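Local structure of Mlr6093 protein (Mesorhizobium loti, 2QJ8) at residues E86-A91 / R97-D102; G112-S117 / I122-S127. The protein probably acts as a zinc-dependent hydrolase of the succinylglutamate desuccinylase/aspartoacylase family, cleaving non-peptide amide or ester bonds. All blocks are in the same frame, centred on the assembly; numbering follows the deposited sequence.

Contact 1. Residues E86-A91 / R97-D102; sequences EINPLA and RNTPID
The chain doubles back after the short helix 89-94, so that the irregular segment 97-102 passes the helix start, with the CA atoms of Ala91 and Thr99 4.9 Å apart. One polar bond and a run of apolar contacts hold the two together. Asn88, the N-cap residue, works in both directions with its amide. Its OD1 takes the backbone N-H of Ala91 at 3.2 Å, the donor standing well above the carbonyl plane, while ND2 gives a hydrogen bond to Thr99 OG1 at 2.9 Å. That bond is bent (137° at the hydrogen) and tilted from the amide plane. With CG anti to the backbone N (chi1 -164°), the amide swings across to the threonine and still caps the helix. A second bond from ND2, to Asn54 O, further fixes the amide's rotation. Thr99 OG1 is also hydrogen-bonded with Lys104 O and Ser119 OG, so several bonds grip this buried hydroxyl.

Beyond the cap, Leu90 carries the apolar side. Its CB packs on Pro100 CD at 3.8 Å, and its CD1 branch reaches Ile101 CD1 at 3.6 Å and the Thr99 methyl CG2 at 4.0 Å. Pro100 CD also lies against the backbone N of Ala91, 3.7 Å away, and the Ala91 methyl touches Asn98 O. Helix 118-129 flanks the returning loop, its Val118 touching Thr99 and Ile101, while Ile87 pairs by backbone with Gly52 at the end of strand 47-52.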
loop_
_atom_site.group_PDB
_atom_site.type_symbol
_atom_site.label_atom_id
_atom_site.label_comp_id
_atom_site.label_asym_id
_atom_site.label_seq_id
_atom_site.Cartn_x
_atom_site.Cartn_y
_atom_site.Cartn_z
ATOM N N GLU A 86 -10.471 -8.731 -13.444
ATOM C CA GLU A 86 -10.053 -9.416 -12.218
ATOM C C GLU A 86 -10.087 -10.915 -12.458
ATOM O O GLU A 86 -11.140 -11.541 -12.311
ATOM C CB GLU A 86 -10.975 -9.115 -11.018
ATOM C CG GLU A 86 -11.097 -7.669 -10.602
ATOM C CD GLU A 86 -12.248 -6.929 -11.235
ATOM O OE1 GLU A 86 -13.405 -7.432 -11.202
ATOM O OE2 GLU A 86 -12.024 -5.795 -11.714
ATOM N N ILE A 87 -8.949 -11.497 -12.820
ATOM C CA ILE A 87 -8.871 -12.937 -13.014
ATOM C C ILE A 87 -8.896 -13.704 -11.681
ATOM O O ILE A 87 -9.203 -14.896 -11.691
ATOM C CB ILE A 87 -7.656 -13.413 -13.903
ATOM C CG1 ILE A 87 -6.283 -13.150 -13.233
ATOM C CG2 ILE A 87 -7.768 -12.850 -15.278
ATOM C CD1 ILE A 87 -5.026 -13.623 -14.035
ATOM N N ASN A 88 -8.592 -13.055 -10.543
ATOM C CA ASN A 88 -8.597 -13.738 -9.237
ATOM C C ASN A 88 -9.530 -13.004 -8.253
ATOM O O ASN A 88 -9.052 -12.372 -7.292
ATOM C CB ASN A 88 -7.159 -13.854 -8.690
ATOM C CG ASN A 88 -7.025 -14.863 -7.553
ATOM O OD1 ASN A 88 -8.003 -15.265 -6.940
ATOM N ND2 ASN A 88 -5.795 -15.228 -7.241
ATOM N N PRO A 89 -10.858 -13.075 -8.486
ATOM C CA PRO A 89 -11.821 -12.396 -7.588
ATOM C C PRO A 89 -11.756 -12.807 -6.155
ATOM O O PRO A 89 -12.007 -11.994 -5.298
ATOM C CB PRO A 89 -13.192 -12.744 -8.198
ATOM C CG PRO A 89 -12.973 -13.906 -9.058
ATOM C CD PRO A 89 -11.563 -13.779 -9.578
ATOM N N LEU A 90 -11.445 -14.073 -5.883
ATOM C CA LEU A 90 -11.287 -14.524 -4.523
ATOM C C LEU A 90 -10.209 -13.730 -3.777
ATOM O O LEU A 90 -10.460 -13.263 -2.676
ATOM C CB LEU A 90 -10.949 -16.003 -4.504
ATOM C CG LEU A 90 -12.037 -16.986 -4.868
ATOM C CD1 LEU A 90 -11.417 -18.367 -4.936
ATOM C CD2 LEU A 90 -13.149 -16.951 -3.825
ATOM N N ALA A 91 -9.050 -13.544 -4.416
ATOM C CA ALA A 91 -7.936 -12.780 -3.863
ATOM C C ALA A 91 -8.282 -11.297 -3.722
ATOM O O ALA A 91 -7.964 -10.683 -2.713
ATOM C CB ALA A 91 -6.687 -12.934 -4.759
ATOM N N ARG A 97 -2.624 -11.610 -1.400
ATOM C CA ARG A 97 -1.808 -11.610 -2.599
ATOM C C ARG A 97 -2.211 -12.758 -3.494
ATOM O O ARG A 97 -2.402 -12.581 -4.669
ATOM C CB ARG A 97 -0.321 -11.730 -2.304
ATOM C CG ARG A 97 0.483 -11.665 -3.609
ATOM C CD ARG A 97 1.829 -11.099 -3.388
ATOM N NE ARG A 97 2.493 -10.852 -4.662
ATOM C CZ ARG A 97 2.260 -9.815 -5.472
ATOM N NH1 ARG A 97 1.323 -8.902 -5.220
ATOM N NH2 ARG A 97 2.956 -9.727 -6.591
ATOM N N ASN A 98 -2.364 -13.935 -2.912
ATOM C CA ASN A 98 -2.734 -15.102 -3.672
ATOM C C ASN A 98 -4.104 -15.639 -3.290
ATOM O O ASN A 98 -4.760 -15.135 -2.371
ATOM C CB ASN A 98 -1.590 -16.109 -3.526
ATOM C CG ASN A 98 -0.304 -15.579 -4.166
ATOM O OD1 ASN A 98 -0.332 -15.023 -5.270
ATOM N ND2 ASN A 98 0.798 -15.666 -3.449
ATOM N N THR A 99 -4.531 -16.653 -4.024
ATOM C CA THR A 99 -5.839 -17.232 -3.840
ATOM C C THR A 99 -6.010 -17.711 -2.391
ATOM O O THR A 99 -5.233 -18.541 -1.923
ATOM C CB THR A 99 -6.037 -18.388 -4.819
ATOM O OG1 THR A 99 -5.703 -17.945 -6.133
ATOM C CG2 THR A 99 -7.481 -18.914 -4.787
ATOM N N PRO A 100 -7.006 -17.157 -1.667
ATOM C CA PRO A 100 -7.169 -17.559 -0.277
ATOM C C PRO A 100 -7.603 -19.013 -0.040
ATOM O O PRO A 100 -7.274 -19.563 1.013
ATOM C CB PRO A 100 -8.238 -16.590 0.233
ATOM C CG PRO A 100 -8.998 -16.198 -0.963
ATOM C CD PRO A 100 -7.990 -16.127 -2.048
ATOM N N ILE A 101 -8.300 -19.634 -0.993
ATOM C CA ILE A 101 -8.774 -21.018 -0.800
ATOM C C ILE A 101 -7.662 -22.059 -0.814
ATOM O O ILE A 101 -7.593 -22.908 0.086
ATOM C CB ILE A 101 -9.857 -21.405 -1.845
ATOM C CG1 ILE A 101 -11.125 -20.574 -1.591
ATOM C CG2 ILE A 101 -10.211 -22.890 -1.765
ATOM C CD1 ILE A 101 -12.245 -20.880 -2.544
ATOM N N ASP A 102 -6.802 -21.990 -1.834
ATOM C CA ASP A 102 -5.709 -22.972 -2.016
ATOM C C ASP A 102 -4.293 -22.455 -1.734
ATOM O O ASP A 102 -3.346 -23.235 -1.775
ATOM C CB ASP A 102 -5.797 -23.647 -3.411
ATOM C CG ASP A 102 -5.649 -22.687 -4.568
ATOM O OD1 ASP A 102 -5.511 -21.483 -4.354
ATOM O OD2 ASP A 102 -5.720 -23.144 -5.724
#

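Contact 2. Residues G112-S117 / I122-S127; sequences GRSDGS and IADAIS
A loop laid against the helix that follows it makes this contact: segment 112-117 leads into helix 118-129, within the catalytic-domain family region, and packs back on the helix's second turn. The fit is by van der Waals contact, closest in backbone at Gly112 and Asp124, whose CA atoms lie 4.7 Å apart. Gly112 has positive phi (59°), and a side chain there would run into Asp124 N and the Ala123 methyl; Ala123 CB sits 3.8 Å from Gly112 N. Asp124 does most of the touching. Its CB lies 3.7 Å from Arg113 C, and because CG is anti to the backbone N (chi1 -180°) the carboxylate extends alongside Ser114, OD2 coming 3.4 Å from Ser114 CB. OD2 is salt-bridged to Arg128, one turn further along. Replacing Asp124 by alanine removes the carboxylate, which would probably leave Arg128 without that charge partner and open a gap beside Ser114. A type I beta turn from Arg113 to Gly116 shapes the loop, closed by Gly116 N to Arg113 O at 3.3 Å. The Arg113 guanidinium lies with one face over Gly116 CA, and its NH1 forms a salt bridge with Asp115 OD1 whose hydrogen bond is weak. Ser127 OG bonds back to Ala123 O at 2.7 Å, on the opposite face of that carbonyl from Ser127 N. Ile122 and Ile126 meet strand 16-24, and Ile122 also meets strand 33-42.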
loop_
_atom_site.group_PDB
_atom_site.type_symbol
_atom_site.label_atom_id
_atom_site.label_comp_id
_atom_site.label_asym_id
_atom_site.label_seq_id
_atom_site.Cartn_x
_atom_site.Cartn_y
_atom_site.Cartn_z
ATOM N N GLY A 112 -2.667 -24.738 -15.463
ATOM C CA GLY A 112 -3.609 -25.418 -14.569
ATOM C C GLY A 112 -4.082 -26.800 -15.003
ATOM O O GLY A 112 -3.434 -27.468 -15.811
ATOM N N ARG A 113 -5.199 -27.235 -14.412
ATOM C CA ARG A 113 -5.863 -28.483 -14.725
ATOM C C ARG A 113 -7.329 -28.403 -14.280
ATOM O O ARG A 113 -7.646 -27.786 -13.277
ATOM C CB ARG A 113 -5.165 -29.718 -14.115
ATOM C CG ARG A 113 -5.064 -29.838 -12.600
ATOM C CD ARG A 113 -4.304 -31.144 -12.264
ATOM N NE ARG A 113 -4.018 -31.360 -10.841
ATOM C CZ ARG A 113 -4.702 -32.139 -9.982
ATOM N NH1 ARG A 113 -5.793 -32.825 -10.337
ATOM N NH2 ARG A 113 -4.284 -32.237 -8.711
ATOM N N SER A 114 -8.206 -29.016 -15.060
ATOM C CA SER A 114 -9.655 -28.969 -14.837
ATOM C C SER A 114 -10.127 -29.584 -13.527
ATOM O O SER A 114 -11.116 -29.134 -12.948
ATOM C CB SER A 114 -10.360 -29.609 -16.026
ATOM O OG SER A 114 -9.776 -30.848 -16.345
ATOM N N ASP A 115 -9.401 -30.596 -13.057
ATOM C CA ASP A 115 -9.719 -31.291 -11.814
ATOM C C ASP A 115 -8.749 -30.958 -10.652
ATOM O O ASP A 115 -8.624 -31.743 -9.718
ATOM C CB ASP A 115 -9.804 -32.797 -12.075
ATOM C CG ASP A 115 -8.510 -33.395 -12.642
ATOM O OD1 ASP A 115 -7.601 -32.637 -13.080
ATOM O OD2 ASP A 115 -8.436 -34.645 -12.695
ATOM N N GLY A 116 -8.101 -29.795 -10.701
ATOM C CA GLY A 116 -7.169 -29.379 -9.651
ATOM C C GLY A 116 -7.876 -28.459 -8.681
ATOM O O GLY A 116 -9.098 -28.328 -8.729
ATOM N N SER A 117 -7.117 -27.805 -7.813
ATOM C CA SER A 117 -7.664 -26.839 -6.855
ATOM C C SER A 117 -8.217 -25.573 -7.582
ATOM O O SER A 117 -8.009 -25.407 -8.783
ATOM C CB SER A 117 -6.559 -26.447 -5.896
ATOM O OG SER A 117 -5.572 -25.791 -6.653
ATOM N N ILE A 122 -9.133 -22.092 -12.503
ATOM C CA ILE A 122 -9.186 -20.753 -13.110
ATOM C C ILE A 122 -8.202 -20.680 -14.278
ATOM O O ILE A 122 -8.574 -20.230 -15.366
ATOM C CB ILE A 122 -8.901 -19.601 -12.103
ATOM C CG1 ILE A 122 -10.017 -19.549 -11.031
ATOM C CG2 ILE A 122 -8.812 -18.191 -12.872
ATOM C CD1 ILE A 122 -9.668 -18.780 -9.795
ATOM N N ALA A 123 -6.972 -21.144 -14.034
ATOM C CA ALA A 123 -5.897 -21.149 -15.028
ATOM C C ALA A 123 -6.294 -22.023 -16.234
ATOM O O ALA A 123 -6.117 -21.603 -17.370
ATOM C CB ALA A 123 -4.579 -21.628 -14.397
ATOM N N ASP A 124 -6.853 -23.206 -15.972
ATOM C CA ASP A 124 -7.377 -24.096 -17.007
ATOM C C ASP A 124 -8.482 -23.474 -17.876
ATOM O O ASP A 124 -8.456 -23.668 -19.089
ATOM C CB ASP A 124 -7.873 -25.381 -16.367
ATOM C CG ASP A 124 -8.427 -26.358 -17.375
ATOM O OD1 ASP A 124 -7.658 -26.914 -18.171
ATOM O OD2 ASP A 124 -9.649 -26.538 -17.370
ATOM N N ALA A 125 -9.403 -22.707 -17.263
ATOM C CA ALA A 125 -10.499 -22.042 -17.958
ATOM C C ALA A 125 -9.995 -20.976 -18.911
ATOM O O ALA A 125 -10.471 -20.900 -20.036
ATOM C CB ALA A 125 -11.478 -21.389 -16.946
ATOM N N ILE A 126 -9.038 -20.165 -18.452
ATOM C CA ILE A 126 -8.419 -19.102 -19.256
ATOM C C ILE A 126 -7.616 -19.711 -20.410
ATOM O O ILE A 126 -7.652 -19.205 -21.543
ATOM C CB ILE A 126 -7.513 -18.172 -18.367
ATOM C CG1 ILE A 126 -8.384 -17.367 -17.382
ATOM C CG2 ILE A 126 -6.674 -17.225 -19.218
ATOM C CD1 ILE A 126 -7.609 -16.763 -16.205
ATOM N N SER A 127 -6.902 -20.781 -20.100
ATOM C CA SER A 127 -6.059 -21.504 -21.048
ATOM C C SER A 127 -6.826 -22.236 -22.136
ATOM O O SER A 127 -6.352 -22.299 -23.268
ATOM C CB SER A 127 -5.142 -22.486 -20.312
ATOM O OG SER A 127 -4.319 -21.788 -19.379
#

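Contact 1 and contact 2 follow one another along the chain, and their centres lie 14 Å apart on the same side of the chain's centre. Asp102, the last residue of contact 1, joins them through OD2, which is 2.8 Å from Ser117 OG in a probable hydrogen bond; OD1 of the same carboxylate is hydrogen-bonded to Ser119 OG at the start of helix 118-129. By packing, Ile87 touches that helix twice: its O lies 3.5 Å from Ile122 CG2, and its CG2 lies 4.0 Å from Ile126 CD1. Contact 1 adjoins the probable zinc site: Arg97 O is hydrogen-bonded to ND1 of His55, in the HxxE motif that binds zinc in this family.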